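Local coordinates for protein mercuric reductase (PDB 4YWO) that probably reduces mercuric ion to elemental mercury with NADPH, using bound FAD, as a homodimeric member of the pyridine nucleotide-disulfide oxidoreductase family, at residues V54-V59 and W162-A167; K62-I67 and A190-R195; A324-N327 and G331-K334. All coordinates share one frame; numbering follows the deposited sequence.

Interaction 1. Residues V54-V59 and W162-A167; sequences VNVGCV and WTNREA. With FAD (flavin-adenine dinucleotide), chain B.
N164 and V56 are joined by one hydrogen bond, N164 ND2 lying 3.0 Å from V56 O with an N-H...O angle of 151°. The oxygen lies near the amide plane of N164, whereas the donor is tilted 29° from the carbonyl plane of V56. CG of N164 sits between its own backbone N and carbonyl carbon (chi1 60°), and this brings the amide up against both V56 and the flavin. Here the packing is close: N164 ND2 is 3.7 Å from FAD C8M, and V56 O is 3.5 Å from FAD C7M, so the bonded pair borders the dimethylbenzene end of the isoalloxazine. Further along the ring, C58 SG comes to 3.2 Å of FAD C10.

The solvent side is held by a single contact: V56 CG1 lies over one face of the exposed R165 guanidinium, 3.6 Å from R165 NH1, without a polar bond between them. Both N164 and R165 start helix 164-168, whose first turn is closed by a capping box: T163 N donates to E166 OE1 at 2.8 Å.

C58 is disulfide-bonded to C53, the redox-active pair of this family, and its sulfur, packed slightly inside van der Waals distance of the ring, is consistent with electron exchange between flavin and disulfide.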
# COMPACT_ATOMS: atom_id res chain seq x y z
N VAL A 54 -6.01 14.86 -15.72
CA VAL A 54 -5.02 14.35 -16.64
C VAL A 54 -4.11 15.41 -17.16
O VAL A 54 -2.95 15.19 -17.48
CB VAL A 54 -5.66 13.45 -17.74
CG1 VAL A 54 -6.42 14.27 -18.78
CG2 VAL A 54 -4.61 12.63 -18.42
N ASN A 55 -4.63 16.63 -17.34
CA ASN A 55 -3.89 17.68 -18.05
C ASN A 55 -3.08 18.58 -17.21
O ASN A 55 -1.92 18.92 -17.58
CB ASN A 55 -4.92 18.53 -18.85
CG ASN A 55 -5.53 17.73 -19.98
OD1 ASN A 55 -4.83 17.24 -20.84
ND2 ASN A 55 -6.84 17.56 -19.95
N VAL A 56 -3.58 19.01 -16.07
CA VAL A 56 -2.91 19.99 -15.21
C VAL A 56 -3.06 19.70 -13.75
O VAL A 56 -2.83 20.58 -12.87
CB VAL A 56 -3.38 21.46 -15.42
CG1 VAL A 56 -2.93 21.98 -16.76
CG2 VAL A 56 -4.89 21.54 -15.23
N GLY A 57 -3.34 18.46 -13.42
CA GLY A 57 -3.67 18.12 -12.06
C GLY A 57 -2.91 16.87 -11.62
O GLY A 57 -1.66 16.96 -11.65
N CYS A 58 -3.62 15.83 -11.18
CA CYS A 58 -3.04 14.68 -10.51
C CYS A 58 -1.97 13.99 -11.32
O CYS A 58 -0.95 13.56 -10.78
CB CYS A 58 -4.13 13.69 -10.12
SG CYS A 58 -5.82 14.33 -10.26
N VAL A 59 -2.19 13.85 -12.63
CA VAL A 59 -1.22 13.07 -13.42
C VAL A 59 0.14 13.79 -13.59
O VAL A 59 1.19 13.24 -13.21
CB VAL A 59 -1.81 12.64 -14.76
CG1 VAL A 59 -0.77 12.08 -15.65
CG2 VAL A 59 -2.94 11.66 -14.46
N TRP A 162 2.19 32.45 -10.90
CA TRP A 162 1.92 31.16 -11.42
C TRP A 162 0.74 30.56 -10.63
O TRP A 162 0.57 30.82 -9.43
CB TRP A 162 3.09 30.24 -11.31
CG TRP A 162 4.19 30.48 -12.24
CD1 TRP A 162 4.22 31.39 -13.27
CD2 TRP A 162 5.42 29.75 -12.29
NE1 TRP A 162 5.43 31.27 -13.96
CE2 TRP A 162 6.18 30.28 -13.36
CE3 TRP A 162 5.97 28.74 -11.52
CZ2 TRP A 162 7.44 29.82 -13.66
CZ3 TRP A 162 7.27 28.31 -11.81
CH2 TRP A 162 7.95 28.81 -12.89
N THR A 163 0.01 29.73 -11.34
CA THR A 163 -0.91 28.79 -10.73
C THR A 163 -0.34 27.39 -10.99
O THR A 163 0.74 27.23 -11.56
CB THR A 163 -2.32 28.84 -11.26
OG1 THR A 163 -2.37 28.40 -12.62
CG2 THR A 163 -2.90 30.23 -11.14
N ASN A 164 -1.09 26.34 -10.61
CA ASN A 164 -0.64 24.99 -10.98
C ASN A 164 -0.28 24.76 -12.43
O ASN A 164 0.67 24.01 -12.72
CB ASN A 164 -1.73 23.96 -10.49
CG ASN A 164 -3.10 24.21 -11.13
OD1 ASN A 164 -3.75 25.20 -10.86
ND2 ASN A 164 -3.50 23.37 -12.12
N ARG A 165 -1.02 25.38 -13.35
CA ARG A 165 -0.80 25.20 -14.74
C ARG A 165 0.62 25.60 -15.10
O ARG A 165 1.33 24.87 -15.77
CB ARG A 165 -1.80 26.05 -15.55
CG ARG A 165 -1.63 25.88 -16.99
CD ARG A 165 -2.62 26.76 -17.79
NE ARG A 165 -3.99 26.44 -17.43
CZ ARG A 165 -4.70 25.42 -17.97
NH1 ARG A 165 -4.18 24.62 -18.90
NH2 ARG A 165 -5.95 25.21 -17.57
N GLU A 166 1.03 26.76 -14.67
CA GLU A 166 2.36 27.23 -15.00
C GLU A 166 3.43 26.53 -14.25
O GLU A 166 4.51 26.34 -14.78
CB GLU A 166 2.44 28.73 -14.76
CG GLU A 166 1.55 29.53 -15.67
CD GLU A 166 0.09 29.60 -15.28
OE1 GLU A 166 -0.31 29.46 -14.13
OE2 GLU A 166 -0.75 29.64 -16.18
N ALA A 167 3.16 26.17 -12.97
CA ALA A 167 4.19 25.47 -12.15
C ALA A 167 4.48 24.07 -12.73
O ALA A 167 5.58 23.53 -12.55
CB ALA A 167 3.76 25.40 -10.67
PA FAD B . -13.05 19.29 -14.28
O1A FAD B . -12.26 18.08 -14.71
O2A FAD B . -12.39 20.65 -14.24
O5B FAD B . -14.36 19.39 -15.20
C5B FAD B . -14.71 20.62 -15.84
C4B FAD B . -14.56 20.46 -17.35
O4B FAD B . -15.77 20.86 -18.00
C3B FAD B . -13.43 21.34 -17.88
O3B FAD B . -12.44 20.53 -18.51
C2B FAD B . -14.06 22.27 -18.90
O2B FAD B . -13.48 22.06 -20.19
C1B FAD B . -15.54 21.92 -18.94
N9A FAD B . -16.35 23.10 -18.55
C8A FAD B . -16.18 23.85 -17.45
N7A FAD B . -17.08 24.86 -17.39
C5A FAD B . -17.85 24.77 -18.49
C6A FAD B . -19.00 25.52 -19.05
N6A FAD B . -19.51 26.61 -18.42
N1A FAD B . -19.52 25.10 -20.22
C2A FAD B . -19.02 24.02 -20.87
N3A FAD B . -17.99 23.29 -20.41
C4A FAD B . -17.37 23.61 -19.25
N1 FAD B . -7.25 14.80 -7.07
C2 FAD B . -6.90 13.55 -6.65
O2 FAD B . -7.80 12.76 -6.32
N3 FAD B . -5.62 13.15 -6.58
C4 FAD B . -4.60 13.94 -6.91
O4 FAD B . -3.42 13.53 -6.83
C4X FAD B . -4.89 15.31 -7.38
N5 FAD B . -3.91 16.17 -7.74
C5X FAD B . -4.21 17.42 -8.16
C6 FAD B . -3.19 18.29 -8.52
C7 FAD B . -3.49 19.58 -8.96
C7M FAD B . -2.38 20.52 -9.35
C8 FAD B . -4.90 20.03 -9.05
C8M FAD B . -5.23 21.42 -9.52
C9 FAD B . -5.93 19.16 -8.68
C9A FAD B . -5.63 17.88 -8.25
N10 FAD B . -6.66 16.99 -7.88
C10 FAD B . -6.32 15.70 -7.44
C1' FAD B . -8.07 17.41 -7.95
C2' FAD B . -8.71 16.80 -9.19
O2' FAD B . -7.91 17.10 -10.34
C3' FAD B . -10.12 17.35 -9.40
O3' FAD B . -10.87 17.20 -8.19
C4' FAD B . -10.83 16.63 -10.53
O4' FAD B . -10.18 16.94 -11.77
C5' FAD B . -12.30 17.03 -10.61
O5' FAD B . -12.78 16.81 -11.93
P FAD B . -14.15 17.51 -12.43
O1P FAD B . -14.60 16.81 -13.69
O2P FAD B . -15.08 17.61 -11.24
O3P FAD B . -13.66 18.99 -12.82

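Interaction 2. Residues K62-I67 and A190-R195; sequences KRMLYI and AQMYSR. With FAD (flavin-adenine dinucleotide), chain B.
M192 reaches M64 and L65 with a chain that runs straight before it hooks. Its CG is anti to the backbone N (chi1 -178°) and SD continues the extension, which carries the thioether across to helix 58-78, where SD rests 3.7 Å from M64 CB. A bend at chi3 then folds the methyl back, leaving M192 CE 3.9 Å from M64 CB and also near L65 CG. M64 offers only the root of its side chain: bent at chi2 and again at chi3, it curls away toward S88, F89 and K92 on helix 87-110. L65 lies about at right angles to M192 and touches it with one branch, L65 CD2 being 4.1 Å from M192 CB.

The axes of the short helical segments 62-67 and 190-194 pass 9.3 Å apart at 44°. Helix 184-194 is the crossover between parallel strands 176-180 and 199-203, a beta-alpha-beta unit of Rossmann type, so this buried apolar patch joins it to the helix that begins at C58, one half of the redox disulfide.

Polar groups flank the methionines. Q191, extended through chi2, sets OE1 over the centre of the R195 guanidinium, 3.7 Å above its plane; Q348 N donates to the same oxygen. A water lies 2.9 Å from L65 O and also within bonding range of Q191 OE1, though it may not serve both at once. On the flavin side K62 NZ donates to FAD N5 at 3.2 Å and forms a salt bridge with E188, a lysine-glutamate pair also known from glutathione reductase, although the modelled path of the lysine chain beside the flavin is doubtful.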
# COMPACT_ATOMS: atom_id res chain seq x y z
N LYS A 62 1.89 14.25 -9.95
CA LYS A 62 2.51 13.01 -9.37
C LYS A 62 3.70 12.62 -10.19
O LYS A 62 4.64 12.03 -9.66
CB LYS A 62 1.43 11.92 -9.19
CG LYS A 62 0.65 12.01 -7.81
CD LYS A 62 0.30 13.43 -7.23
CE LYS A 62 -1.04 13.86 -7.39
NZ LYS A 62 -1.03 15.24 -6.81
N ARG A 63 3.68 12.82 -11.50
CA ARG A 63 4.87 12.50 -12.27
C ARG A 63 6.04 13.33 -11.82
O ARG A 63 7.16 12.81 -11.64
CB ARG A 63 4.61 12.66 -13.77
CG ARG A 63 5.86 12.49 -14.64
CD ARG A 63 6.36 11.02 -14.57
NE ARG A 63 7.31 10.82 -15.61
CZ ARG A 63 7.91 9.67 -15.82
NH1 ARG A 63 7.65 8.61 -15.08
NH2 ARG A 63 8.86 9.63 -16.77
N MET A 64 5.84 14.64 -11.66
CA MET A 64 6.98 15.46 -11.27
C MET A 64 7.45 15.16 -9.83
O MET A 64 8.65 15.18 -9.52
CB MET A 64 6.67 16.91 -11.36
CG MET A 64 6.39 17.42 -12.75
SD MET A 64 7.61 16.86 -14.00
CE MET A 64 9.10 17.39 -13.38
N LEU A 65 6.55 14.76 -8.94
CA LEU A 65 6.98 14.38 -7.59
C LEU A 65 7.74 13.08 -7.61
O LEU A 65 8.68 12.94 -6.81
CB LEU A 65 5.73 14.20 -6.63
CG LEU A 65 5.11 15.54 -6.20
CD1 LEU A 65 3.71 15.28 -5.69
CD2 LEU A 65 5.93 16.12 -5.11
N TYR A 66 7.41 12.17 -8.52
CA TYR A 66 8.15 10.88 -8.71
C TYR A 66 9.58 11.17 -9.15
O TYR A 66 10.56 10.67 -8.56
CB TYR A 66 7.41 9.96 -9.64
CG TYR A 66 8.27 8.81 -10.11
CD1 TYR A 66 8.51 7.78 -9.27
CD2 TYR A 66 8.81 8.79 -11.40
CE1 TYR A 66 9.31 6.74 -9.72
CE2 TYR A 66 9.60 7.75 -11.84
CZ TYR A 66 9.88 6.79 -10.96
OH TYR A 66 10.69 5.74 -11.49
N ILE A 67 9.67 12.02 -10.16
CA ILE A 67 11.02 12.42 -10.69
C ILE A 67 11.80 13.08 -9.59
O ILE A 67 13.01 12.75 -9.37
CB ILE A 67 10.86 13.40 -11.85
CG1 ILE A 67 10.32 12.62 -12.99
CG2 ILE A 67 12.27 13.89 -12.25
CD1 ILE A 67 9.98 13.47 -14.11
N ALA A 190 5.77 22.79 -3.06
CA ALA A 190 6.95 23.17 -2.32
C ALA A 190 7.97 22.05 -2.26
O ALA A 190 9.18 22.30 -2.47
CB ALA A 190 6.64 23.66 -0.94
N GLN A 191 7.57 20.82 -2.00
CA GLN A 191 8.50 19.75 -1.99
C GLN A 191 9.06 19.49 -3.40
O GLN A 191 10.23 19.30 -3.55
CB GLN A 191 7.87 18.46 -1.46
CG GLN A 191 8.88 17.33 -1.50
CD GLN A 191 8.34 16.07 -0.75
OE1 GLN A 191 7.96 15.12 -1.46
NE2 GLN A 191 8.76 15.95 0.46
N MET A 192 8.24 19.53 -4.44
CA MET A 192 8.62 19.34 -5.77
C MET A 192 9.73 20.34 -6.16
O MET A 192 10.80 19.91 -6.60
CB MET A 192 7.45 19.53 -6.72
CG MET A 192 7.67 19.33 -8.21
SD MET A 192 6.30 19.93 -9.22
CE MET A 192 4.89 18.96 -8.62
N TYR A 193 9.49 21.65 -5.90
CA TYR A 193 10.49 22.64 -6.36
C TYR A 193 11.66 22.66 -5.49
O TYR A 193 12.80 22.79 -5.98
CB TYR A 193 9.78 24.03 -6.48
CG TYR A 193 9.17 24.26 -7.85
CD1 TYR A 193 8.07 23.55 -8.35
CD2 TYR A 193 9.77 25.17 -8.76
CE1 TYR A 193 7.60 23.71 -9.67
CE2 TYR A 193 9.26 25.35 -10.00
CZ TYR A 193 8.21 24.66 -10.49
OH TYR A 193 7.76 24.83 -11.75
N SER A 194 11.52 22.44 -4.18
CA SER A 194 12.74 22.35 -3.34
C SER A 194 13.66 21.22 -3.75
O SER A 194 14.90 21.36 -3.78
CB SER A 194 12.37 22.32 -1.88
OG SER A 194 11.71 21.14 -1.51
N ARG A 195 13.09 20.14 -4.24
CA ARG A 195 13.86 18.95 -4.71
C ARG A 195 14.41 19.18 -6.11
O ARG A 195 14.98 18.31 -6.76
CB ARG A 195 13.00 17.68 -4.58
CG ARG A 195 12.77 17.30 -3.16
CD ARG A 195 11.97 15.99 -3.10
NE ARG A 195 11.94 15.46 -1.73
CZ ARG A 195 11.63 14.18 -1.41
NH1 ARG A 195 11.18 13.38 -2.34
NH2 ARG A 195 11.80 13.83 -0.13
PA FAD B . -13.05 19.29 -14.28
O1A FAD B . -12.26 18.08 -14.71
O2A FAD B . -12.39 20.65 -14.24
O5B FAD B . -14.36 19.39 -15.20
C5B FAD B . -14.71 20.62 -15.84
C4B FAD B . -14.56 20.46 -17.35
O4B FAD B . -15.77 20.86 -18.00
C3B FAD B . -13.43 21.34 -17.88
O3B FAD B . -12.44 20.53 -18.51
C2B FAD B . -14.06 22.27 -18.90
O2B FAD B . -13.48 22.06 -20.19
C1B FAD B . -15.54 21.92 -18.94
N9A FAD B . -16.35 23.10 -18.55
C8A FAD B . -16.18 23.85 -17.45
N7A FAD B . -17.08 24.86 -17.39
C5A FAD B . -17.85 24.77 -18.49
C6A FAD B . -19.00 25.52 -19.05
N6A FAD B . -19.51 26.61 -18.42
N1A FAD B . -19.52 25.10 -20.22
C2A FAD B . -19.02 24.02 -20.87
N3A FAD B . -17.99 23.29 -20.41
C4A FAD B . -17.37 23.61 -19.25
N1 FAD B . -7.25 14.80 -7.07
C2 FAD B . -6.90 13.55 -6.65
O2 FAD B . -7.80 12.76 -6.32
N3 FAD B . -5.62 13.15 -6.58
C4 FAD B . -4.60 13.94 -6.91
O4 FAD B . -3.42 13.53 -6.83
C4X FAD B . -4.89 15.31 -7.38
N5 FAD B . -3.91 16.17 -7.74
C5X FAD B . -4.21 17.42 -8.16
C6 FAD B . -3.19 18.29 -8.52
C7 FAD B . -3.49 19.58 -8.96
C7M FAD B . -2.38 20.52 -9.35
C8 FAD B . -4.90 20.03 -9.05
C8M FAD B . -5.23 21.42 -9.52
C9 FAD B . -5.93 19.16 -8.68
C9A FAD B . -5.63 17.88 -8.25
N10 FAD B . -6.66 16.99 -7.88
C10 FAD B . -6.32 15.70 -7.44
C1' FAD B . -8.07 17.41 -7.95
C2' FAD B . -8.71 16.80 -9.19
O2' FAD B . -7.91 17.10 -10.34
C3' FAD B . -10.12 17.35 -9.40
O3' FAD B . -10.87 17.20 -8.19
C4' FAD B . -10.83 16.63 -10.53
O4' FAD B . -10.18 16.94 -11.77
C5' FAD B . -12.30 17.03 -10.61
O5' FAD B . -12.78 16.81 -11.93
P FAD B . -14.15 17.51 -12.43
O1P FAD B . -14.60 16.81 -13.69
O2P FAD B . -15.08 17.61 -11.24
O3P FAD B . -13.66 18.99 -12.82
O HOH W 1 9.17 14.16 -4.18

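Interaction 3. Residues A324-N327 and G331-K334; sequences ATEN and GSHK
N327 and K334 grip each other by a two-point exchange between a side-chain amide and a backbone. N327 ND2 donates to K334 O at 2.8 Å, nearly straight at 164° and with the acceptor exactly in the amide plane, while K334 N returns a bond to N327 OD1 at 3.0 Å. The same OD1 takes a second donor, the hydroxyl of S332: OG lies 2.8 Å away, in the carbonyl plane and on a lone pair. The amide is thus fixed in rotation, with OD1 accepting twice and ND2 also donating to E293 O. CG of N327 stands anti to its carbonyl carbon (chi1 -71°), beside the backbone N, and this swings the amide toward the departing chain.

Among backbone bonds, G331 N to N327 O (3.1 Å) closes the last turn. Helix 314-330 stops here: G331 leaves helical geometry with positive phi (80°), as is common for a glycine at a helix C-terminus. The helix packs on the outer strand 301-303 of the FAD-domain sheet, A324 and N327 both touching Y302, and its first residues reach the cofactor through E314 N.

Charge provides the exposed link. E326 and K334, each extended beyond CG, bring K334 NZ within 2.7 Å of E326 OE2 in a salt bridge, the ammonium approaching from above the carboxylate plane.

One water adds an indirect connection, donating to N327 O at 2.9 Å and to S332 O at 2.6 Å.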
# COMPACT_ATOMS: atom_id res chain seq x y z
N ALA A 324 -24.87 10.53 -10.10
CA ALA A 324 -25.79 11.63 -10.53
C ALA A 324 -26.52 11.15 -11.75
O ALA A 324 -27.76 11.38 -11.83
CB ALA A 324 -25.02 12.91 -10.80
N THR A 325 -25.82 10.51 -12.65
CA THR A 325 -26.36 10.04 -13.91
C THR A 325 -27.41 8.94 -13.63
O THR A 325 -28.53 8.93 -14.18
CB THR A 325 -25.31 9.67 -14.85
OG1 THR A 325 -24.48 10.78 -15.17
CG2 THR A 325 -25.81 9.02 -16.12
N GLU A 326 -27.03 7.96 -12.80
CA GLU A 326 -27.98 6.91 -12.50
C GLU A 326 -29.17 7.47 -11.85
O GLU A 326 -30.36 7.02 -12.20
CB GLU A 326 -27.27 5.83 -11.61
CG GLU A 326 -28.20 4.70 -11.33
CD GLU A 326 -27.52 3.52 -10.66
OE1 GLU A 326 -26.31 3.62 -10.33
OE2 GLU A 326 -28.25 2.55 -10.38
N ASN A 327 -29.05 8.39 -10.89
CA ASN A 327 -30.25 8.95 -10.22
C ASN A 327 -31.11 9.73 -11.25
O ASN A 327 -32.38 9.64 -11.30
CB ASN A 327 -29.93 9.88 -9.11
CG ASN A 327 -29.34 9.14 -7.84
OD1 ASN A 327 -29.47 7.95 -7.75
ND2 ASN A 327 -28.83 9.85 -6.91
N GLY A 331 -34.28 7.20 -11.79
CA GLY A 331 -35.12 7.54 -10.71
C GLY A 331 -34.65 6.98 -9.35
O GLY A 331 -35.37 7.01 -8.35
N SER A 332 -33.39 6.55 -9.29
CA SER A 332 -32.83 5.99 -8.01
C SER A 332 -32.55 7.14 -7.02
O SER A 332 -32.58 8.39 -7.34
CB SER A 332 -31.65 5.09 -8.31
OG SER A 332 -30.69 5.83 -9.09
N HIS A 333 -32.17 6.74 -5.79
CA HIS A 333 -31.97 7.63 -4.71
C HIS A 333 -30.60 7.29 -4.03
O HIS A 333 -30.53 7.38 -2.79
CB HIS A 333 -33.13 7.48 -3.80
CG HIS A 333 -34.40 7.95 -4.41
ND1 HIS A 333 -34.72 9.28 -4.47
CD2 HIS A 333 -35.41 7.28 -5.03
CE1 HIS A 333 -35.90 9.42 -5.07
NE2 HIS A 333 -36.33 8.23 -5.41
N LYS A 334 -29.58 7.02 -4.87
CA LYS A 334 -28.19 6.68 -4.46
C LYS A 334 -27.43 7.88 -4.01
O LYS A 334 -27.68 9.05 -4.45
CB LYS A 334 -27.47 5.98 -5.53
CG LYS A 334 -28.24 4.73 -5.90
CD LYS A 334 -27.47 3.74 -6.72
CE LYS A 334 -28.30 2.45 -6.76
NZ LYS A 334 -27.85 1.59 -7.88
O HOH W 2 -33.83 10.15 -8.84

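Interactions 1 and 2 share helix 58-78 and both border FAD; their centres lie 12 Å apart, and A167 O of the first meets Y193 OH of the second at 2.7 Å, probably in a hydrogen bond. Interaction 2 is fully buried and relies on methionine and leucine packing, whereas interaction 1 is partly buried, combining one hydrogen bond from a side-chain amide with the packing of an exposed arginine. Both also reach the second subunit. Interaction 3 is a surface contact at the end of helix 314-330, about 19 Å from interaction 1 and about 24 Å from interaction 2 between nearest atoms. It joins residues close in sequence through hydrogen bonds and a salt bridge, while the other two bridge over a hundred residues.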